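Local coordinates for metallo-beta-lactamase domain-containing protein (PDB 2AZ4), which is of unconfirmed function but binds two zinc ions in a metallo-beta-lactamase fold and may act as an RNA-binding exonuclease, at residues L190-G194 against H195-E199; L244-L247 against E248-P252; Q359-V362 against F363-L367. All coordinates share one frame; numbering follows the deposited sequence.

Contact 1: residues L190-G194 against H195-E199; sequences LRLHG and HNREE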
loop_
_atom_site.group_PDB
_atom_site.type_symbol
_atom_site.label_atom_id
_atom_site.label_comp_id
_atom_site.label_asym_id
_atom_site.label_seq_id
_atom_site.Cartn_x
_atom_site.Cartn_y
_atom_site.Cartn_z
ATOM N N LEU A 190 8.743 1.444 -1.182
ATOM C CA LEU A 190 9.454 0.936 -2.360
ATOM C C LEU A 190 10.455 -0.195 -2.124
ATOM O O LEU A 190 10.884 -0.448 -1.012
ATOM C CB LEU A 190 10.173 2.030 -3.148
ATOM C CG LEU A 190 11.009 3.196 -2.600
ATOM C CD1 LEU A 190 11.565 3.116 -1.184
ATOM C CD2 LEU A 190 12.058 3.611 -3.588
ATOM N N ARG A 191 10.842 -0.846 -3.210
ATOM C CA ARG A 191 11.736 -2.014 -3.143
ATOM C C ARG A 191 12.485 -2.124 -4.457
ATOM O O ARG A 191 12.203 -1.376 -5.398
ATOM C CB ARG A 191 10.921 -3.297 -2.875
ATOM C CG ARG A 191 9.892 -3.596 -3.979
ATOM C CD ARG A 191 9.147 -4.909 -3.740
ATOM N NE ARG A 191 8.033 -5.079 -4.672
ATOM C CZ ARG A 191 7.182 -6.104 -4.665
ATOM N NH1 ARG A 191 7.292 -7.061 -3.766
ATOM N NH2 ARG A 191 6.212 -6.163 -5.564
ATOM N N LEU A 192 13.417 -3.073 -4.524
ATOM C CA LEU A 192 14.202 -3.324 -5.725
ATOM C C LEU A 192 14.109 -4.783 -6.193
ATOM O O LEU A 192 14.870 -5.205 -7.086
ATOM C CB LEU A 192 15.677 -2.969 -5.453
ATOM C CG LEU A 192 16.080 -1.486 -5.598
ATOM C CD1 LEU A 192 17.524 -1.264 -5.159
ATOM C CD2 LEU A 192 15.897 -1.038 -7.053
ATOM N N HIS A 193 13.196 -5.550 -5.601
ATOM C CA HIS A 193 13.034 -6.956 -5.962
ATOM C C HIS A 193 11.617 -7.321 -6.469
ATOM O O HIS A 193 11.230 -8.487 -6.465
ATOM C CB HIS A 193 13.435 -7.850 -4.776
ATOM C CG HIS A 193 12.506 -7.757 -3.608
ATOM N ND1 HIS A 193 12.641 -6.809 -2.616
ATOM C CD2 HIS A 193 11.414 -8.491 -3.278
ATOM C CE1 HIS A 193 11.683 -6.969 -1.720
ATOM N NE2 HIS A 193 10.928 -7.984 -2.098
ATOM N N GLY A 194 10.845 -6.329 -6.896
ATOM C CA GLY A 194 9.456 -6.564 -7.332
ATOM C C GLY A 194 9.300 -6.849 -8.817
ATOM O O GLY A 194 10.223 -7.351 -9.467
ATOM N N HIS A 195 8.116 -6.546 -9.345
ATOM C CA HIS A 195 7.798 -6.782 -10.746
ATOM C C HIS A 195 8.569 -5.837 -11.656
ATOM O O HIS A 195 8.882 -6.188 -12.792
ATOM C CB HIS A 195 6.292 -6.598 -11.015
ATOM C CG HIS A 195 5.411 -7.349 -10.057
ATOM N ND1 HIS A 195 5.214 -8.711 -10.141
ATOM C CD2 HIS A 195 4.695 -6.925 -8.984
ATOM C CE1 HIS A 195 4.401 -9.092 -9.168
ATOM N NE2 HIS A 195 4.081 -8.028 -8.444
ATOM N N ASN A 196 8.850 -4.637 -11.168
ATOM C CA ASN A 196 9.451 -3.619 -12.007
ATOM C C ASN A 196 10.609 -2.926 -11.296
ATOM O O ASN A 196 10.520 -1.747 -11.006
ATOM C CB ASN A 196 8.386 -2.587 -12.430
ATOM C CG ASN A 196 7.227 -3.206 -13.240
ATOM O OD1 ASN A 196 7.393 -3.581 -14.416
ATOM N ND2 ASN A 196 6.035 -3.266 -12.626
ATOM N N ARG A 197 11.687 -3.658 -11.013
ATOM C CA ARG A 197 12.833 -3.074 -10.292
ATOM C C ARG A 197 13.401 -1.813 -10.990
ATOM O O ARG A 197 13.883 -0.868 -10.340
ATOM C CB ARG A 197 13.897 -4.150 -10.018
ATOM C CG ARG A 197 15.249 -4.003 -10.697
ATOM C CD ARG A 197 16.175 -5.168 -10.330
ATOM N NE ARG A 197 17.569 -4.735 -10.211
ATOM C CZ ARG A 197 18.233 -4.632 -9.054
ATOM N NH1 ARG A 197 19.495 -4.228 -9.063
ATOM N NH2 ARG A 197 17.662 -4.968 -7.889
ATOM N N GLU A 198 13.278 -1.777 -12.310
ATOM C CA GLU A 198 13.784 -0.672 -13.113
ATOM C C GLU A 198 13.035 0.639 -12.859
ATOM O O GLU A 198 13.607 1.709 -13.059
ATOM C CB GLU A 198 13.735 -1.026 -14.600
ATOM C CG GLU A 198 14.641 -2.185 -15.020
ATOM C CD GLU A 198 14.246 -3.550 -14.436
ATOM O OE1 GLU A 198 13.023 -3.855 -14.282
ATOM O OE2 GLU A 198 15.181 -4.333 -14.143
ATOM N N GLU A 199 11.779 0.579 -12.408
ATOM C CA GLU A 199 11.081 1.832 -12.043
ATOM C C GLU A 199 11.708 2.464 -10.817
ATOM O O GLU A 199 11.814 3.682 -10.753
ATOM C CB GLU A 199 9.593 1.647 -11.754
ATOM C CG GLU A 199 8.759 1.079 -12.845
ATOM C CD GLU A 199 7.299 0.935 -12.399
ATOM O OE1 GLU A 199 7.050 0.616 -11.210
ATOM O OE2 GLU A 199 6.404 1.160 -13.227
HETATM O O HOH W 1 12.032 -6.425 -11.507
#

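Contact 2: residues L244-L247 against E248-P252; sequences LVRL and ELENP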
loop_
_atom_site.group_PDB
_atom_site.type_symbol
_atom_site.label_atom_id
_atom_site.label_comp_id
_atom_site.label_asym_id
_atom_site.label_seq_id
_atom_site.Cartn_x
_atom_site.Cartn_y
_atom_site.Cartn_z
ATOM N N LEU A 244 5.491 -21.112 -6.888
ATOM C CA LEU A 244 4.090 -21.505 -7.096
ATOM C C LEU A 244 3.960 -22.560 -8.203
ATOM O O LEU A 244 3.241 -23.545 -8.032
ATOM C CB LEU A 244 3.220 -20.290 -7.408
ATOM C CG LEU A 244 1.713 -20.577 -7.506
ATOM C CD1 LEU A 244 0.928 -19.492 -6.803
ATOM C CD2 LEU A 244 1.280 -20.671 -8.979
ATOM N N VAL A 245 4.665 -22.355 -9.322
ATOM C CA VAL A 245 4.699 -23.331 -10.414
ATOM C C VAL A 245 5.209 -24.669 -9.906
ATOM O O VAL A 245 4.560 -25.702 -10.117
ATOM C CB VAL A 245 5.556 -22.878 -11.640
ATOM C CG1 VAL A 245 5.678 -24.035 -12.661
ATOM C CG2 VAL A 245 4.970 -21.643 -12.320
ATOM N N ARG A 246 6.367 -24.650 -9.253
ATOM C CA ARG A 246 6.933 -25.855 -8.640
ATOM C C ARG A 246 5.903 -26.558 -7.739
ATOM O O ARG A 246 5.700 -27.768 -7.836
ATOM C CB ARG A 246 8.180 -25.527 -7.812
ATOM C CG ARG A 246 8.779 -26.794 -7.099
ATOM C CD ARG A 246 9.972 -26.470 -6.220
ATOM N NE ARG A 246 9.656 -25.415 -5.255
ATOM C CZ ARG A 246 9.078 -25.605 -4.067
ATOM N NH1 ARG A 246 8.743 -26.827 -3.652
ATOM N NH2 ARG A 246 8.830 -24.559 -3.290
ATOM N N LEU A 247 5.258 -25.794 -6.872
ATOM C CA LEU A 247 4.273 -26.375 -5.966
ATOM C C LEU A 247 3.126 -27.059 -6.723
ATOM O O LEU A 247 2.636 -28.100 -6.274
ATOM C CB LEU A 247 3.736 -25.334 -4.960
ATOM C CG LEU A 247 4.681 -24.865 -3.841
ATOM C CD1 LEU A 247 4.151 -23.595 -3.187
ATOM C CD2 LEU A 247 4.903 -25.940 -2.788
ATOM N N GLU A 248 2.702 -26.480 -7.852
ATOM C CA GLU A 248 1.672 -27.103 -8.678
ATOM C C GLU A 248 2.146 -28.425 -9.308
ATOM O O GLU A 248 1.443 -29.441 -9.263
ATOM C CB GLU A 248 1.152 -26.134 -9.730
ATOM C CG GLU A 248 0.321 -24.973 -9.147
ATOM C CD GLU A 248 -0.428 -24.196 -10.229
ATOM O OE1 GLU A 248 -0.779 -24.777 -11.270
ATOM O OE2 GLU A 248 -0.686 -23.003 -10.042
ATOM N N LEU A 249 3.364 -28.424 -9.843
ATOM C CA LEU A 249 3.909 -29.607 -10.534
ATOM C C LEU A 249 4.237 -30.748 -9.588
ATOM O O LEU A 249 4.216 -31.913 -9.977
ATOM C CB LEU A 249 5.144 -29.227 -11.362
ATOM C CG LEU A 249 4.870 -28.224 -12.491
ATOM C CD1 LEU A 249 6.167 -27.761 -13.190
ATOM C CD2 LEU A 249 3.886 -28.798 -13.476
ATOM N N GLU A 250 4.531 -30.418 -8.343
ATOM C CA GLU A 250 4.758 -31.441 -7.325
ATOM C C GLU A 250 3.423 -32.045 -6.845
ATOM O O GLU A 250 3.423 -33.082 -6.187
ATOM C CB GLU A 250 5.476 -30.839 -6.121
ATOM C CG GLU A 250 6.894 -30.353 -6.379
ATOM C CD GLU A 250 7.535 -29.756 -5.126
ATOM O OE1 GLU A 250 6.815 -29.511 -4.133
ATOM O OE2 GLU A 250 8.766 -29.531 -5.129
ATOM N N ASN A 251 2.304 -31.376 -7.139
ATOM C CA ASN A 251 0.982 -31.833 -6.667
ATOM C C ASN A 251 -0.088 -31.906 -7.765
ATOM O O ASN A 251 -1.098 -31.183 -7.701
ATOM C CB ASN A 251 0.497 -30.976 -5.488
ATOM C CG ASN A 251 1.419 -31.072 -4.274
ATOM O OD1 ASN A 251 1.290 -31.980 -3.458
ATOM N ND2 ASN A 251 2.359 -30.133 -4.162
ATOM N N PRO A 252 0.121 -32.793 -8.766
ATOM C CA PRO A 252 -0.791 -32.918 -9.905
ATOM C C PRO A 252 -2.183 -33.504 -9.587
ATOM O O PRO A 252 -3.117 -33.341 -10.386
ATOM C CB PRO A 252 -0.025 -33.829 -10.874
ATOM C CG PRO A 252 0.881 -34.630 -10.001
ATOM C CD PRO A 252 1.270 -33.723 -8.879
#

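Contact 3: residues Q359-V362 against F363-L367; sequences QYRV and FLDLL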
loop_
_atom_site.group_PDB
_atom_site.type_symbol
_atom_site.label_atom_id
_atom_site.label_comp_id
_atom_site.label_asym_id
_atom_site.label_seq_id
_atom_site.Cartn_x
_atom_site.Cartn_y
_atom_site.Cartn_z
ATOM N N GLN A 359 -5.686 -13.520 14.737
ATOM C CA GLN A 359 -6.394 -14.371 13.770
ATOM C C GLN A 359 -5.491 -15.393 13.066
ATOM O O GLN A 359 -5.964 -16.422 12.596
ATOM C CB GLN A 359 -7.103 -13.521 12.724
ATOM C CG GLN A 359 -8.421 -12.921 13.153
ATOM C CD GLN A 359 -9.205 -12.395 11.948
ATOM O OE1 GLN A 359 -9.719 -11.269 11.957
ATOM N NE2 GLN A 359 -9.266 -13.203 10.887
ATOM N N TYR A 360 -4.198 -15.095 12.993
ATOM C CA TYR A 360 -3.249 -15.927 12.272
ATOM C C TYR A 360 -3.224 -17.328 12.854
ATOM O O TYR A 360 -3.428 -18.299 12.137
ATOM C CB TYR A 360 -1.863 -15.277 12.277
ATOM C CG TYR A 360 -0.900 -15.851 11.282
ATOM C CD1 TYR A 360 -1.017 -15.559 9.925
ATOM C CD2 TYR A 360 0.131 -16.692 11.685
ATOM C CE1 TYR A 360 -0.131 -16.078 8.996
ATOM C CE2 TYR A 360 1.032 -17.229 10.758
ATOM C CZ TYR A 360 0.897 -16.912 9.418
ATOM O OH TYR A 360 1.776 -17.434 8.480
ATOM N N ARG A 361 -3.019 -17.418 14.169
ATOM C CA ARG A 361 -3.085 -18.686 14.896
ATOM C C ARG A 361 -4.382 -19.462 14.704
ATOM O O ARG A 361 -4.338 -20.666 14.456
ATOM C CB ARG A 361 -2.845 -18.478 16.396
ATOM C CG ARG A 361 -2.460 -19.767 17.138
ATOM C CD ARG A 361 -1.261 -20.461 16.451
ATOM N NE ARG A 361 -0.616 -21.441 17.330
ATOM C CZ ARG A 361 0.358 -21.159 18.198
ATOM N NH1 ARG A 361 0.829 -19.912 18.318
ATOM N NH2 ARG A 361 0.867 -22.130 18.951
ATOM N N VAL A 362 -5.529 -18.789 14.823
ATOM C CA VAL A 362 -6.807 -19.484 14.652
ATOM C C VAL A 362 -6.969 -20.025 13.231
ATOM O O VAL A 362 -7.460 -21.151 13.035
ATOM C CB VAL A 362 -8.070 -18.689 15.230
ATOM C CG1 VAL A 362 -7.716 -17.314 15.717
ATOM C CG2 VAL A 362 -9.241 -18.657 14.281
ATOM N N PHE A 363 -6.506 -19.248 12.250
ATOM C CA PHE A 363 -6.526 -19.666 10.847
ATOM C C PHE A 363 -5.695 -20.941 10.665
ATOM O O PHE A 363 -6.193 -21.942 10.145
ATOM C CB PHE A 363 -6.019 -18.523 9.952
ATOM C CG PHE A 363 -6.118 -18.793 8.462
ATOM C CD1 PHE A 363 -7.185 -19.509 7.921
ATOM C CD2 PHE A 363 -5.150 -18.287 7.594
ATOM C CE1 PHE A 363 -7.275 -19.733 6.541
ATOM C CE2 PHE A 363 -5.237 -18.500 6.205
ATOM C CZ PHE A 363 -6.283 -19.222 5.683
ATOM N N LEU A 364 -4.445 -20.912 11.118
ATOM C CA LEU A 364 -3.561 -22.079 10.998
ATOM C C LEU A 364 -4.105 -23.282 11.766
ATOM O O LEU A 364 -4.001 -24.410 11.304
ATOM C CB LEU A 364 -2.129 -21.769 11.462
ATOM C CG LEU A 364 -1.241 -20.617 10.950
ATOM C CD1 LEU A 364 0.169 -21.136 10.909
ATOM C CD2 LEU A 364 -1.609 -20.069 9.588
ATOM N N ASP A 365 -4.698 -23.033 12.936
ATOM C CA ASP A 365 -5.360 -24.085 13.702
ATOM C C ASP A 365 -6.533 -24.705 12.919
ATOM O O ASP A 365 -6.660 -25.937 12.851
ATOM C CB ASP A 365 -5.794 -23.572 15.092
ATOM C CG ASP A 365 -4.603 -23.259 16.022
ATOM O OD1 ASP A 365 -3.415 -23.398 15.608
ATOM O OD2 ASP A 365 -4.853 -22.868 17.193
ATOM N N LEU A 366 -7.373 -23.869 12.305
ATOM C CA LEU A 366 -8.464 -24.374 11.454
ATOM C C LEU A 366 -7.963 -25.272 10.319
ATOM O O LEU A 366 -8.509 -26.361 10.089
ATOM C CB LEU A 366 -9.333 -23.213 10.929
ATOM C CG LEU A 366 -9.960 -23.084 9.534
ATOM C CD1 LEU A 366 -10.535 -24.356 8.927
ATOM C CD2 LEU A 366 -11.023 -21.965 9.534
ATOM N N LEU A 367 -6.918 -24.822 9.624
ATOM C CA LEU A 367 -6.365 -25.579 8.517
ATOM C C LEU A 367 -5.783 -26.893 8.987
ATOM O O LEU A 367 -5.963 -27.913 8.336
ATOM C CB LEU A 367 -5.300 -24.762 7.778
ATOM C CG LEU A 367 -5.800 -23.510 7.063
ATOM C CD1 LEU A 367 -4.624 -22.661 6.581
ATOM C CD2 LEU A 367 -6.742 -23.891 5.918
#

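Contact 1: residues L190-G194 against H195-E199
In the loop that follows the zinc ligand Asp189 of this metallo-beta-lactamase fold, Leu192 and Arg197 meet where the chain turns into helix 197-207. The turn is drawn together by a side chain reaching back to the backbone: Arg197 NH2 donates to Leu192 O at 2.9 Å, with an N-H...O angle of 149°. The oxygen lies at the guanidinium edge, near its plane, while the donor is tilted from the plane of the carbonyl. Chi1 of Arg197 is off its usual positions (115°) and the chain bends again at chi3; together they leave the guanidinium edge facing Leu192 O. Arg197 CB touches Leu192 O at 3.3 Å. A water closes the rest of the turn, donating to Gly194 O at 2.9 Å and accepting from Arg197 N at 2.8 Å.

Arg191 and His195 approach more loosely, Arg191 NH2 standing 3.8 Å from His195 CD2 with the two flat groups 79° apart. Each is fixed elsewhere: Arg191 NE by Asp166, directly before the zinc ligand His167, NH2 by Glu237 and NH1 by Ser380 O; His195 NE2 by Asn264 OD1. Gly194 CA lies 3.2 Å above the plane of the Arg191 guanidinium, toward its rim, where a side chain would run into Arg191 NE. Leu192 packs against helices 197-207 and 385-395, whereas His195 leans on helix 265-274.

Contact 2: residues L244-L247 against E248-P252
Arg246 and Glu250 cross one turn apart, their guanidinium and carboxylate planes 67° from one another. Arg246 NH1 donates to Glu250 OE2 at 3.1 Å in a nearly straight salt bridge (162°). The oxygen sits in the guanidinium plane, yet the nitrogen reaches it from above the carboxylate plane. The arginine chain bends at chi3, which turns the edge of its guanidinium to the carboxylate, while the glutamate chain is extended beyond CG; Arg246 NH2 is hydrogen-bonded to His243 ND1.

Val245 and Leu249 instead lie side by side and point the same way, with Val245 CG1 touching Leu249 CD1 at 3.8 Å. These pairs, and Leu244 with Glu248, follow the i to i+4 spacing of helix 237-249, which packs on the parallel sheet and in which backbone bonds run from Glu248 N to Leu244 O, Leu249 N to Val245 O and Glu250 N to Arg246 O. The side-chain amide of Asn251 folds back onto the helix: ND2 donates to Leu247 O at 2.9 Å, almost linearly (176°), with the donor in the carbonyl plane and the acceptor in the amide plane.

Leu244 CD2 lies 3.2 Å from Glu248 OE2, a methyl close to a buried carboxylate. That carboxylate is held by Ser275 OG at OE2 and Arg277 N at OE1, just after helix 265-274. Leu244 and Glu248 touch Leu329 of strand 328-331, and Leu247 packs on Ile346 of strand 344-348.

Contact 3: residues Q359-V362 against F363-L367
Tyr360 and Leu364 meet on helix 358-369, the crossover helix of the beta-alpha-beta unit that links strand 344-348 to strand 373-376 in the six-stranded parallel sheet. Their contact is a CH-pi interaction: Leu364 CD2 stands over one face of the tyrosine ring, 4.1 Å from its centroid and 14° off the normal. The second methyl, Leu364 CD1, touches Tyr360 CE2 at 4.0 Å. With CG anti to the backbone N (chi1 -165°), the ring is turned along the helix toward Leu364, whose CD2 sits above it, toward the rim. Both side chains also rest on Phe374 of strand 373-376, and Tyr360 OH is hydrogen-bonded to Arg376 NH1. The Phe363 ring meets Phe336 edge-to-face.

Four backbone hydrogen bonds of the alpha-helical i to i+4 kind span the junction, from Phe363 N to Gln359 O through Leu366 N to Val362 O.

Charge pairing is weaker. Arg361 and Asp365, both exposed, form a long salt bridge whose flat groups stand almost perpendicular (87°). The arginine bends at chi2, and Asp365 OD1 lies at the guanidinium edge, near its plane, 3.8 Å from Arg361 NE.

The three contacts are local features of one chain and follow each other in sequence without touching. Contact 1 is the one beside the metal site: the side chain of Arg191 lies about 9 Å from a bound zinc ion and about 5 Å from that of the zinc ligand His167. Contacts 2 and 3 lie away from the zinc ligands and both belong to helices associated with the parallel sheet, their centres 24 Å apart and their nearest atoms about 13 Å. Strand 344-348 relates them: contact 2 packs on it and the helix of contact 3 follows it. Helix 265-274 is touched by both contact 1 and contact 2, whose centres are 26 Å apart.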